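PDB 6HB0: ABC transporter periplasmic-binding protein YtfQ from Mycobacterium smegmatis, which probably binds a sugar, with L-arabinofuranose the likely cargo, and delivers it to an ABC transporter for uptake. Local coordinates for residues A124-E128 with D160-D164; E128-A133 with I260-N264; I150-E154 with R165-F169. One frame throughout, in Å; residues are numbered along the deposited sequence.

Contact 1. Residues A124-E128 with D160-D164; sequences ADFIE and DPAID. With ZN (zinc ion), chain I; ZN (zinc ion), chain F.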
ATOM      1  N   ALA A 124      -4.380   0.286   3.442  1.00 32.06           N
ATOM      2  CA  ALA A 124      -3.094  -0.322   3.700  1.00 34.43           C
ATOM      3  C   ALA A 124      -2.464   0.282   4.938  1.00 33.41           C
ATOM      4  O   ALA A 124      -2.777   1.410   5.303  1.00 30.17           O
ATOM      5  CB  ALA A 124      -2.162  -0.152   2.521  1.00 31.80           C
ATOM      6  N   ASP A 125      -1.600  -0.506   5.575  1.00 30.98           N
ATOM      7  CA  ASP A 125      -0.836  -0.101   6.729  1.00 29.42           C
ATOM      8  C   ASP A 125       0.671   0.072   6.414  1.00 27.62           C
ATOM      9  O   ASP A 125       1.442  -0.909   6.366  1.00 26.68           O
ATOM     10  CB  ASP A 125      -0.988  -1.185   7.764  1.00 30.93           C
ATOM     11  CG  ASP A 125      -0.470  -0.774   9.158  1.00 32.92           C
ATOM     12  OD1 ASP A 125       0.318   0.188   9.289  1.00 29.01           O
ATOM     13  OD2 ASP A 125      -0.848  -1.466  10.117  1.00 34.75           O
ATOM     14  N   PHE A 126       1.117   1.310   6.247  1.00 24.12           N
ATOM     15  CA  PHE A 126       2.500   1.532   5.849  1.00 25.03           C
ATOM     16  C   PHE A 126       3.507   1.284   6.971  1.00 23.42           C
ATOM     17  O   PHE A 126       4.658   0.921   6.693  1.00 29.02           O
ATOM     18  CB  PHE A 126       2.664   2.958   5.365  1.00 27.04           C
ATOM     19  CG  PHE A 126       1.770   3.314   4.216  1.00 29.93           C
ATOM     20  CD1 PHE A 126       1.681   2.494   3.097  1.00 33.87           C
ATOM     21  CD2 PHE A 126       1.004   4.477   4.255  1.00 36.66           C
ATOM     22  CE1 PHE A 126       0.884   2.834   2.031  1.00 34.45           C
ATOM     23  CE2 PHE A 126       0.172   4.805   3.208  1.00 35.66           C
ATOM     24  CZ  PHE A 126       0.141   3.996   2.091  1.00 36.83           C
ATOM     25  N   ILE A 127       3.105   1.493   8.219  1.00 24.33           N
ATOM     26  CA  ILE A 127       3.980   1.195   9.355  1.00 25.06           C
ATOM     27  C   ILE A 127       4.253  -0.295   9.335  1.00 25.36           C
ATOM     28  O   ILE A 127       5.370  -0.724   9.447  1.00 24.80           O
ATOM     29  CB  ILE A 127       3.356   1.610  10.704  1.00 28.70           C
ATOM     30  CG1 ILE A 127       3.187   3.120  10.781  1.00 32.44           C
ATOM     31  CG2 ILE A 127       4.197   1.056  11.861  1.00 29.26           C
ATOM     32  CD1 ILE A 127       2.491   3.595  12.021  1.00 34.44           C
ATOM     33  N   GLU A 128       3.191  -1.082   9.172  1.00 26.89           N
ATOM     34  CA  GLU A 128       3.311  -2.529   9.096  1.00 25.29           C
ATOM     35  C   GLU A 128       4.275  -2.958   7.989  1.00 25.38           C
ATOM     36  O   GLU A 128       5.067  -3.869   8.191  1.00 25.70           O
ATOM     37  CB  GLU A 128       1.922  -3.140   8.927  1.00 27.86           C
ATOM     38  CG  GLU A 128       1.872  -4.627   8.661  1.00 28.25           C
ATOM     39  CD  GLU A 128       1.152  -4.899   7.348  1.00 28.18           C
ATOM     40  OE1 GLU A 128       1.843  -5.057   6.302  1.00 29.39           O
ATOM     41  OE2 GLU A 128      -0.114  -4.846   7.337  1.00 28.18           O
ATOM     42  N   ASP A 160       3.242  10.369   3.640  1.00 29.04           N
ATOM     43  CA  ASP A 160       2.712   9.528   4.689  1.00 29.03           C
ATOM     44  C   ASP A 160       3.386   8.146   4.702  1.00 28.05           C
ATOM     45  O   ASP A 160       3.839   7.710   5.741  1.00 28.25           O
ATOM     46  CB  ASP A 160       1.184   9.444   4.553  1.00 32.90           C
ATOM     47  CG  ASP A 160       0.585   8.460   5.503  1.00 36.21           C
ATOM     48  OD1 ASP A 160       0.842   8.608   6.709  1.00 36.58           O
ATOM     49  OD2 ASP A 160      -0.131   7.546   5.058  1.00 38.36           O
ATOM     50  N   PRO A 161       3.480   7.457   3.553  1.00 28.80           N
ATOM     51  CA  PRO A 161       4.151   6.138   3.545  1.00 30.07           C
ATOM     52  C   PRO A 161       5.634   6.210   3.852  1.00 28.77           C
ATOM     53  O   PRO A 161       6.176   5.254   4.382  1.00 26.25           O
ATOM     54  CB  PRO A 161       3.965   5.637   2.114  1.00 32.82           C
ATOM     55  CG  PRO A 161       3.699   6.883   1.311  1.00 36.53           C
ATOM     56  CD  PRO A 161       2.879   7.747   2.252  1.00 33.54           C
ATOM     57  N   ALA A 162       6.287   7.315   3.513  1.00 26.69           N
ATOM     58  CA  ALA A 162       7.706   7.474   3.869  1.00 26.88           C
ATOM     59  C   ALA A 162       7.944   7.582   5.398  1.00 26.56           C
ATOM     60  O   ALA A 162       8.801   6.892   5.949  1.00 27.27           O
ATOM     61  CB  ALA A 162       8.315   8.665   3.140  1.00 29.64           C
ATOM     62  N   ILE A 163       7.153   8.407   6.073  1.00 27.37           N
ATOM     63  CA  ILE A 163       7.214   8.599   7.503  1.00 27.84           C
ATOM     64  C   ILE A 163       6.890   7.266   8.188  1.00 27.92           C
ATOM     65  O   ILE A 163       7.594   6.816   9.115  1.00 25.88           O
ATOM     66  CB  ILE A 163       6.204   9.674   7.972  1.00 30.68           C
ATOM     67  CG1 ILE A 163       6.642  11.053   7.469  1.00 35.69           C
ATOM     68  CG2 ILE A 163       5.975   9.622   9.474  1.00 30.86           C
ATOM     69  CD1 ILE A 163       5.729  12.198   7.846  1.00 37.42           C
ATOM     70  N   ASP A 164       5.847   6.618   7.715  1.00 26.26           N
ATOM     71  CA  ASP A 164       5.370   5.412   8.367  1.00 26.80           C
ATOM     72  C   ASP A 164       6.267   4.204   8.125  1.00 26.63           C
ATOM     73  O   ASP A 164       6.451   3.418   9.018  1.00 29.19           O
ATOM     74  CB  ASP A 164       3.974   5.074   7.869  1.00 29.45           C
ATOM     75  CG  ASP A 164       2.870   5.954   8.478  1.00 32.60           C
ATOM     76  OD1 ASP A 164       3.100   6.783   9.398  1.00 32.87           O
ATOM     77  OD2 ASP A 164       1.727   5.759   8.026  1.00 33.26           O
TER
HETATM   78 ZN    ZN I 407       0.248   7.253   8.286  1.00 41.59          ZN
HETATM   79 ZN    ZN F 404      -0.925  -5.274   5.588  1.00 27.55          ZN
HETATM   80  O   HOH W   1       0.162   3.710   8.019  1.00 41.45           O
HETATM   81  O   HOH W   2      -0.914   6.179   7.046  1.00 43.14           O
HETATM   82  O   HOH W   3       1.093   8.564   9.850  1.00 38.12           O
HETATM   83  O   HOH W   4      -2.712  -5.756   6.404  1.00 27.60           O
HETATM   84  O   HOH W   5      -0.366   6.484  10.324  1.00 45.38           O
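Phe126 turns one face of its ring to Pro161, whose CB stands 3.8 Å from the centroid of the Phe126 ring, over its centre, in a CH-pi contact. Asp160 meets the same ring at the edge: its OD2 lies in the ring plane, 3.3 Å from CE2 of Phe126, with the carboxylate turned 70° against the ring. This sets the oxygen against the C-H rim and not the pi cloud. One turn further on, Asp164 CB packs on Phe126 CB at 3.5 Å, and CG1 of Ile127 rests against that CB of Asp164 as well. The backbones meet where the CA-H of Ile127 is aimed almost straight at Asp164 O (CA to O 3.3 Å, 164° at the hydrogen).

Helices 126-140 and 160-173 begin here, in the periplasmic-binding-protein fold, where helix N-termini commonly face the cleft between the two lobes; Trp33 and Arg34, from a loop after strand 21-26, touch Pro161 and Phe126.

Asp160 and Asp164, one helical turn apart, together chelate a zinc ion. Asp160 OD1 binds the metal at 2.2 Å and Asp164 OD2 at 2.1 Å, the latter with CG held beside its own backbone N (chi1 -77°). Three waters complete the shell of ligands. Two of them also donate to the carboxylate oxygens that do not bind the metal, Asp160 OD2 and Asp164 OD1, tying down both acids. A further water links the segments: it donates to Asp164 OD2 at 2.6 Å and accepts from the backbone N of Phe126.

Behind this, Asp125 is the N-cap of helix 126-140, its OD1 accepting from Glu128 N at 3.1 Å from above the carboxylate plane. Glu128, on another side of the helix, binds a second zinc ion together with Cys263 and Asp292.

Contact 2. Residues E128-A133 with I260-N264; sequences EEGRRA and IVECN. With ZN (zinc ion), chain F.
Helix segment 128-133 runs nearly antiparallel to strand segment 260-263, the axes 7.8 Å apart at 157°, and the backbones come nearest at Glu129 and Cys263. At that point the Glu129 side chain, extended beyond CG, reaches across so that its OE2 accepts from Cys263 N at 2.8 Å in an almost straight bond, on the anti side of the carboxylate. Arg34 also forms a salt bridge with OE2, and Arg165 pairs with OE1, so both oxygens of this buried acid are engaged. Arg132 bends at chi3 (54°), which brings its guanidinium over the strand with one face offset above Val261 CB, 3.9 Å from NH2 of Arg132. Arg132 NH1 serves two acceptors in the guanidinium plane: Glu262 O at 3.0 Å, approached from above the carbonyl plane, and Glu128 OE1 at 2.8 Å in a salt bridge. Arg132 NH2 donates to Glu293 O. Glu128 thus divides its carboxylate, OE1 to the arginine and OE2 to the zinc ion at 2.0 Å. Cys263 SG binds the same metal at 2.3 Å, and Asp292 and a water are its other ligands. Beside the arginine, Val261 CG2 lies against Glu129 O. Ala133 touches Val240, and Val261 and Glu129 touch Val242, of strand 238-242, so that helix 126-140 lies along the two parallel strands 238-242 and 259-263, with antiparallel strand 292-295 beyond 259-263 at the sheet edge.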
ATOM      1  N   GLU A 128       3.191  -1.082   9.172  1.00 26.89           N
ATOM      2  CA  GLU A 128       3.311  -2.529   9.096  1.00 25.29           C
ATOM      3  C   GLU A 128       4.275  -2.958   7.989  1.00 25.38           C
ATOM      4  O   GLU A 128       5.067  -3.869   8.191  1.00 25.70           O
ATOM      5  CB  GLU A 128       1.922  -3.140   8.927  1.00 27.86           C
ATOM      6  CG  GLU A 128       1.872  -4.627   8.661  1.00 28.25           C
ATOM      7  CD  GLU A 128       1.152  -4.899   7.348  1.00 28.18           C
ATOM      8  OE1 GLU A 128       1.843  -5.057   6.302  1.00 29.39           O
ATOM      9  OE2 GLU A 128      -0.114  -4.846   7.337  1.00 28.18           O
ATOM     10  N   GLU A 129       4.240  -2.326   6.820  1.00 24.26           N
ATOM     11  CA  GLU A 129       5.208  -2.622   5.765  1.00 26.89           C
ATOM     12  C   GLU A 129       6.652  -2.461   6.218  1.00 25.20           C
ATOM     13  O   GLU A 129       7.471  -3.352   6.025  1.00 25.74           O
ATOM     14  CB  GLU A 129       5.010  -1.758   4.491  1.00 25.17           C
ATOM     15  CG  GLU A 129       3.726  -2.121   3.713  1.00 28.56           C
ATOM     16  CD  GLU A 129       3.491  -1.218   2.494  1.00 28.46           C
ATOM     17  OE1 GLU A 129       3.750   0.023   2.617  1.00 26.76           O
ATOM     18  OE2 GLU A 129       3.035  -1.760   1.425  1.00 25.15           O
ATOM     19  N   GLY A 130       6.955  -1.304   6.793  1.00 25.07           N
ATOM     20  CA  GLY A 130       8.291  -1.063   7.294  1.00 26.49           C
ATOM     21  C   GLY A 130       8.638  -2.065   8.360  1.00 24.97           C
ATOM     22  O   GLY A 130       9.710  -2.581   8.369  1.00 26.33           O
ATOM     23  N   ARG A 131       7.715  -2.336   9.259  1.00 23.60           N
ATOM     24  CA  ARG A 131       7.990  -3.265  10.331  1.00 24.22           C
ATOM     25  C   ARG A 131       8.330  -4.625   9.816  1.00 24.79           C
ATOM     26  O   ARG A 131       9.236  -5.295  10.348  1.00 24.62           O
ATOM     27  CB  ARG A 131       6.798  -3.378  11.280  1.00 26.33           C
ATOM     28  CG  ARG A 131       7.066  -4.259  12.502  1.00 29.53           C
ATOM     29  CD  ARG A 131       6.055  -3.984  13.558  1.00 34.09           C
ATOM     30  NE  ARG A 131       6.217  -4.856  14.702  1.00 39.24           N
ATOM     31  CZ  ARG A 131       5.415  -4.828  15.777  1.00 44.20           C
ATOM     32  NH1 ARG A 131       4.385  -3.971  15.869  1.00 38.46           N
ATOM     33  NH2 ARG A 131       5.639  -5.688  16.758  1.00 47.28           N
ATOM     34  N   ARG A 132       7.591  -5.099   8.828  1.00 24.07           N
ATOM     35  CA  ARG A 132       7.883  -6.454   8.280  1.00 24.62           C
ATOM     36  C   ARG A 132       9.254  -6.458   7.587  1.00 25.48           C
ATOM     37  O   ARG A 132       9.981  -7.463   7.632  1.00 24.00           O
ATOM     38  CB  ARG A 132       6.741  -6.913   7.352  1.00 27.73           C
ATOM     39  CG  ARG A 132       5.421  -7.105   8.106  1.00 31.23           C
ATOM     40  CD  ARG A 132       4.183  -7.005   7.231  1.00 35.05           C
ATOM     41  NE  ARG A 132       4.338  -7.912   6.148  1.00 33.87           N
ATOM     42  CZ  ARG A 132       3.895  -7.750   4.902  1.00 33.32           C
ATOM     43  NH1 ARG A 132       3.118  -6.742   4.498  1.00 25.43           N
ATOM     44  NH2 ARG A 132       4.235  -8.685   4.037  1.00 33.05           N
ATOM     45  N   ALA A 133       9.608  -5.372   6.918  1.00 23.73           N
ATOM     46  CA  ALA A 133      10.906  -5.290   6.273  1.00 25.94           C
ATOM     47  C   ALA A 133      12.011  -5.389   7.363  1.00 25.82           C
ATOM     48  O   ALA A 133      12.943  -6.165   7.232  1.00 25.93           O
ATOM     49  CB  ALA A 133      11.041  -3.977   5.512  1.00 23.96           C
ATOM     50  N   ILE A 260      10.945  -8.780  -0.579  1.00 26.02           N
ATOM     51  CA  ILE A 260       9.952  -7.759  -0.841  1.00 25.62           C
ATOM     52  C   ILE A 260       8.744  -7.948   0.065  1.00 27.50           C
ATOM     53  O   ILE A 260       8.310  -9.075   0.325  1.00 25.76           O
ATOM     54  CB  ILE A 260       9.549  -7.791  -2.302  1.00 29.56           C
ATOM     55  CG1 ILE A 260      10.659  -7.244  -3.169  1.00 34.29           C
ATOM     56  CG2 ILE A 260       8.282  -6.952  -2.539  1.00 36.27           C
ATOM     57  CD1 ILE A 260      10.395  -7.497  -4.641  1.00 38.67           C
ATOM     58  N   VAL A 261       8.217  -6.844   0.585  1.00 22.01           N
ATOM     59  CA  VAL A 261       6.985  -6.837   1.342  1.00 22.52           C
ATOM     60  C   VAL A 261       6.006  -5.873   0.705  1.00 23.08           C
ATOM     61  O   VAL A 261       6.424  -4.887   0.068  1.00 25.27           O
ATOM     62  CB  VAL A 261       7.184  -6.440   2.833  1.00 25.51           C
ATOM     63  CG1 VAL A 261       8.072  -7.455   3.518  1.00 27.39           C
ATOM     64  CG2 VAL A 261       7.780  -5.081   2.955  1.00 26.41           C
ATOM     65  N   GLU A 262       4.718  -6.107   0.901  1.00 23.26           N
ATOM     66  CA  GLU A 262       3.687  -5.151   0.483  1.00 22.89           C
ATOM     67  C   GLU A 262       2.495  -5.354   1.326  1.00 24.96           C
ATOM     68  O   GLU A 262       2.163  -6.492   1.637  1.00 26.14           O
ATOM     69  CB  GLU A 262       3.310  -5.340  -0.977  1.00 24.67           C
ATOM     70  CG  GLU A 262       2.305  -4.298  -1.448  1.00 27.19           C
ATOM     71  CD  GLU A 262       1.874  -4.442  -2.890  1.00 27.77           C
ATOM     72  OE1 GLU A 262       2.763  -4.644  -3.728  1.00 33.09           O
ATOM     73  OE2 GLU A 262       0.645  -4.296  -3.198  1.00 29.08           O
ATOM     74  N   CYS A 263       1.854  -4.261   1.741  1.00 24.63           N
ATOM     75  CA  CYS A 263       0.541  -4.290   2.324  1.00 24.52           C
ATOM     76  C   CYS A 263      -0.381  -3.845   1.181  1.00 25.94           C
ATOM     77  O   CYS A 263      -0.238  -2.740   0.650  1.00 23.45           O
ATOM     78  CB  CYS A 263       0.400  -3.331   3.492  1.00 25.20           C
ATOM     79  SG  CYS A 263      -1.208  -3.428   4.310  1.00 25.19           S
ATOM     80  N   ASN A 264      -1.316  -4.686   0.802  1.00 24.63           N
ATOM     81  CA  ASN A 264      -2.201  -4.365  -0.311  1.00 25.16           C
ATOM     82  C   ASN A 264      -3.173  -3.208  -0.011  1.00 25.34           C
ATOM     83  O   ASN A 264      -3.574  -2.956   1.105  1.00 25.33           O
ATOM     84  CB  ASN A 264      -3.086  -5.553  -0.696  1.00 25.78           C
ATOM     85  CG  ASN A 264      -2.360  -6.686  -1.345  1.00 26.64           C
ATOM     86  OD1 ASN A 264      -2.871  -7.793  -1.316  1.00 30.11           O
ATOM     87  ND2 ASN A 264      -1.233  -6.441  -1.965  1.00 26.19           N
TER
HETATM   88 ZN    ZN F 404      -0.925  -5.274   5.588  1.00 27.55          ZN
HETATM   89  O   HOH W   4      -2.712  -5.756   6.404  1.00 27.60           O

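Contact 3. Residues I150-E154 with R165-F169; sequences IVQLE and RKTGF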
ATOM      1  N   ILE A 150      22.916  -0.968   8.096  1.00 27.89           N
ATOM      2  CA  ILE A 150      21.764  -0.821   7.222  1.00 29.61           C
ATOM      3  C   ILE A 150      21.796   0.598   6.677  1.00 30.12           C
ATOM      4  O   ILE A 150      22.028   1.534   7.432  1.00 28.20           O
ATOM      5  CB  ILE A 150      20.461  -0.996   8.007  1.00 29.26           C
ATOM      6  CG1 ILE A 150      20.400  -2.389   8.636  1.00 29.19           C
ATOM      7  CG2 ILE A 150      19.247  -0.791   7.087  1.00 28.39           C
ATOM      8  CD1 ILE A 150      19.312  -2.508   9.694  1.00 29.57           C
ATOM      9  N   VAL A 151      21.595   0.749   5.372  1.00 26.95           N
ATOM     10  CA  VAL A 151      21.291   2.063   4.844  1.00 27.64           C
ATOM     11  C   VAL A 151      19.855   2.083   4.351  1.00 29.86           C
ATOM     12  O   VAL A 151      19.347   1.078   3.886  1.00 30.12           O
ATOM     13  CB  VAL A 151      22.275   2.502   3.780  1.00 26.09           C
ATOM     14  CG1 VAL A 151      23.698   2.504   4.372  1.00 28.24           C
ATOM     15  CG2 VAL A 151      22.155   1.708   2.484  1.00 28.88           C
ATOM     16  N   GLN A 152      19.200   3.229   4.488  1.00 27.73           N
ATOM     17  CA  GLN A 152      17.805   3.355   4.162  1.00 26.71           C
ATOM     18  C   GLN A 152      17.551   4.407   3.112  1.00 26.82           C
ATOM     19  O   GLN A 152      17.944   5.575   3.249  1.00 26.71           O
ATOM     20  CB  GLN A 152      17.012   3.656   5.431  1.00 28.69           C
ATOM     21  CG  GLN A 152      15.512   3.835   5.200  1.00 28.61           C
ATOM     22  CD  GLN A 152      14.644   3.776   6.465  1.00 31.00           C
ATOM     23  OE1 GLN A 152      13.412   3.728   6.371  1.00 30.91           O
ATOM     24  NE2 GLN A 152      15.268   3.843   7.630  1.00 33.39           N
ATOM     25  N   LEU A 153      16.884   4.001   2.056  1.00 25.79           N
ATOM     26  CA  LEU A 153      16.453   4.932   0.997  1.00 25.04           C
ATOM     27  C   LEU A 153      15.016   5.277   1.329  1.00 26.63           C
ATOM     28  O   LEU A 153      14.113   4.428   1.233  1.00 25.79           O
ATOM     29  CB  LEU A 153      16.585   4.267  -0.361  1.00 26.99           C
ATOM     30  CG  LEU A 153      17.994   3.824  -0.757  1.00 31.11           C
ATOM     31  CD1 LEU A 153      17.957   2.978  -2.029  1.00 32.15           C
ATOM     32  CD2 LEU A 153      18.864   5.041  -0.995  1.00 32.74           C
ATOM     33  N   GLU A 154      14.794   6.515   1.796  1.00 25.89           N
ATOM     34  CA  GLU A 154      13.491   6.933   2.190  1.00 25.30           C
ATOM     35  C   GLU A 154      12.719   7.512   1.025  1.00 26.34           C
ATOM     36  O   GLU A 154      13.306   8.046   0.077  1.00 26.19           O
ATOM     37  CB  GLU A 154      13.568   8.033   3.240  1.00 27.02           C
ATOM     38  CG  GLU A 154      14.405   7.705   4.428  1.00 28.46           C
ATOM     39  CD  GLU A 154      14.625   8.947   5.311  1.00 36.48           C
ATOM     40  OE1 GLU A 154      13.857   9.933   5.206  1.00 33.81           O
ATOM     41  OE2 GLU A 154      15.543   8.901   6.147  1.00 34.19           O
ATOM     42  N   ARG A 165       6.798   4.035   6.908  1.00 25.81           N
ATOM     43  CA  ARG A 165       7.701   2.971   6.659  1.00 25.54           C
ATOM     44  C   ARG A 165       8.995   3.129   7.479  1.00 26.49           C
ATOM     45  O   ARG A 165       9.572   2.127   7.915  1.00 25.21           O
ATOM     46  CB  ARG A 165       7.999   2.860   5.197  1.00 24.87           C
ATOM     47  CG  ARG A 165       6.830   2.295   4.416  1.00 24.22           C
ATOM     48  CD  ARG A 165       7.087   2.309   2.920  1.00 27.53           C
ATOM     49  NE  ARG A 165       5.840   1.951   2.244  1.00 25.49           N
ATOM     50  CZ  ARG A 165       5.518   2.235   1.001  1.00 24.06           C
ATOM     51  NH1 ARG A 165       6.330   2.878   0.162  1.00 25.37           N
ATOM     52  NH2 ARG A 165       4.331   1.857   0.598  1.00 23.60           N
ATOM     53  N   LYS A 166       9.421   4.363   7.688  1.00 26.35           N
ATOM     54  CA  LYS A 166      10.608   4.622   8.517  1.00 29.60           C
ATOM     55  C   LYS A 166      10.325   4.228   9.968  1.00 25.75           C
ATOM     56  O   LYS A 166      11.101   3.545  10.590  1.00 25.29           O
ATOM     57  CB  LYS A 166      11.056   6.068   8.429  1.00 28.93           C
ATOM     58  CG  LYS A 166      12.255   6.417   9.287  1.00 33.41           C
ATOM     59  CD  LYS A 166      12.807   7.800   8.884  1.00 33.55           C
ATOM     60  CE  LYS A 166      14.009   8.146   9.752  1.00 41.71           C
ATOM     61  NZ  LYS A 166      14.930   9.121   9.078  1.00 40.59           N
ATOM     62  N   THR A 167       9.175   4.643  10.460  1.00 28.31           N
ATOM     63  CA  THR A 167       8.748   4.311  11.819  1.00 28.75           C
ATOM     64  C   THR A 167       8.676   2.816  11.977  1.00 27.70           C
ATOM     65  O   THR A 167       9.238   2.257  12.909  1.00 27.44           O
ATOM     66  CB  THR A 167       7.404   4.961  12.107  1.00 31.42           C
ATOM     67  OG1 THR A 167       7.604   6.373  12.081  1.00 35.22           O
ATOM     68  CG2 THR A 167       6.845   4.527  13.455  1.00 34.12           C
ATOM     69  N   GLY A 168       8.051   2.159  11.014  1.00 24.64           N
ATOM     70  CA  GLY A 168       7.904   0.717  11.070  1.00 26.58           C
ATOM     71  C   GLY A 168       9.192  -0.020  11.006  1.00 23.26           C
ATOM     72  O   GLY A 168       9.406  -0.966  11.741  1.00 23.12           O
ATOM     73  N   PHE A 169      10.068   0.367  10.093  1.00 24.11           N
ATOM     74  CA  PHE A 169      11.338  -0.323   9.985  1.00 23.64           C
ATOM     75  C   PHE A 169      12.141  -0.261  11.313  1.00 26.36           C
ATOM     76  O   PHE A 169      12.760  -1.245  11.723  1.00 24.58           O
ATOM     77  CB  PHE A 169      12.135   0.203   8.804  1.00 24.89           C
ATOM     78  CG  PHE A 169      13.369  -0.579   8.500  1.00 25.67           C
ATOM     79  CD1 PHE A 169      13.313  -1.726   7.744  1.00 26.02           C
ATOM     80  CD2 PHE A 169      14.606  -0.122   8.930  1.00 29.91           C
ATOM     81  CE1 PHE A 169      14.453  -2.449   7.472  1.00 27.13           C
ATOM     82  CE2 PHE A 169      15.765  -0.868   8.673  1.00 28.82           C
ATOM     83  CZ  PHE A 169      15.682  -2.011   7.919  1.00 27.73           C
TER
HETATM   84  O   HOH W   6      13.861   3.354  10.096  1.00 26.11           O
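The side chains of Ile150 and Phe169 come together from opposite directions between the first strand and the helix of a beta-alpha-beta unit made of strand 148-154, helix 160-173 and strand 179-186; segment 165-169 runs back nearly antiparallel to strand segment 150-154 (157°). The apolar part lies at the Ile150 end. CG2 of Ile150 approaches CE2 of Phe169 to 3.8 Å, and CD1 rests near the same corner of the ring. With CG anti to the backbone N (chi1 -172°), the phenylalanine reaches from the helix to the sheet, where its ring stacks with that of Phe212 on strand 210-213 and also touches Ala133 and Val137 of helix 126-140.

The charged part lies at the other end of the strand. Lys166, extended along its whole length, brings NZ to within 3.0 Å of Glu154 OE2, forming a salt bridge in which the ammonium stands 48° out of the carboxylate plane. Ser184 of strand 179-186 is hydrogen-bonded to the same oxygen, so OE2 is gripped from both helix and neighbouring strand.

Between these ends Gln152 supplies the amide contacts. Gln152 OE1 accepts from Gln214 NE2 and lies 3.6 Å from Lys166 CA. Gln152 NE2 donates to a water at 2.9 Å, and that water donates in turn to the backbone O of Lys166 at 2.8 Å.

The three contacts lie in the lobe built on the sheet of strands 148-154, 179-186, 210-213, 238-242, 259-263 and 292-295, their centres 9 to 11 Å apart. Helix 126-140 serves contacts 1 and 2, which share Glu128; helix 160-173 serves contacts 1 and 3. Along the chain the segments of contact 1 alternate with those of each of the others, whereas contact 3 falls wholly between the two segments of contact 2. The salt bridge of Glu129 OE1 with Arg165 NH2, 2.8 Å, joins contacts 2 and 3 directly. The two helices thus pack against each other and against different strands of one sheet. One zinc ion sits on helix 160-173 in contact 1; the other, bound by Glu128, belongs to contacts 1 and 2.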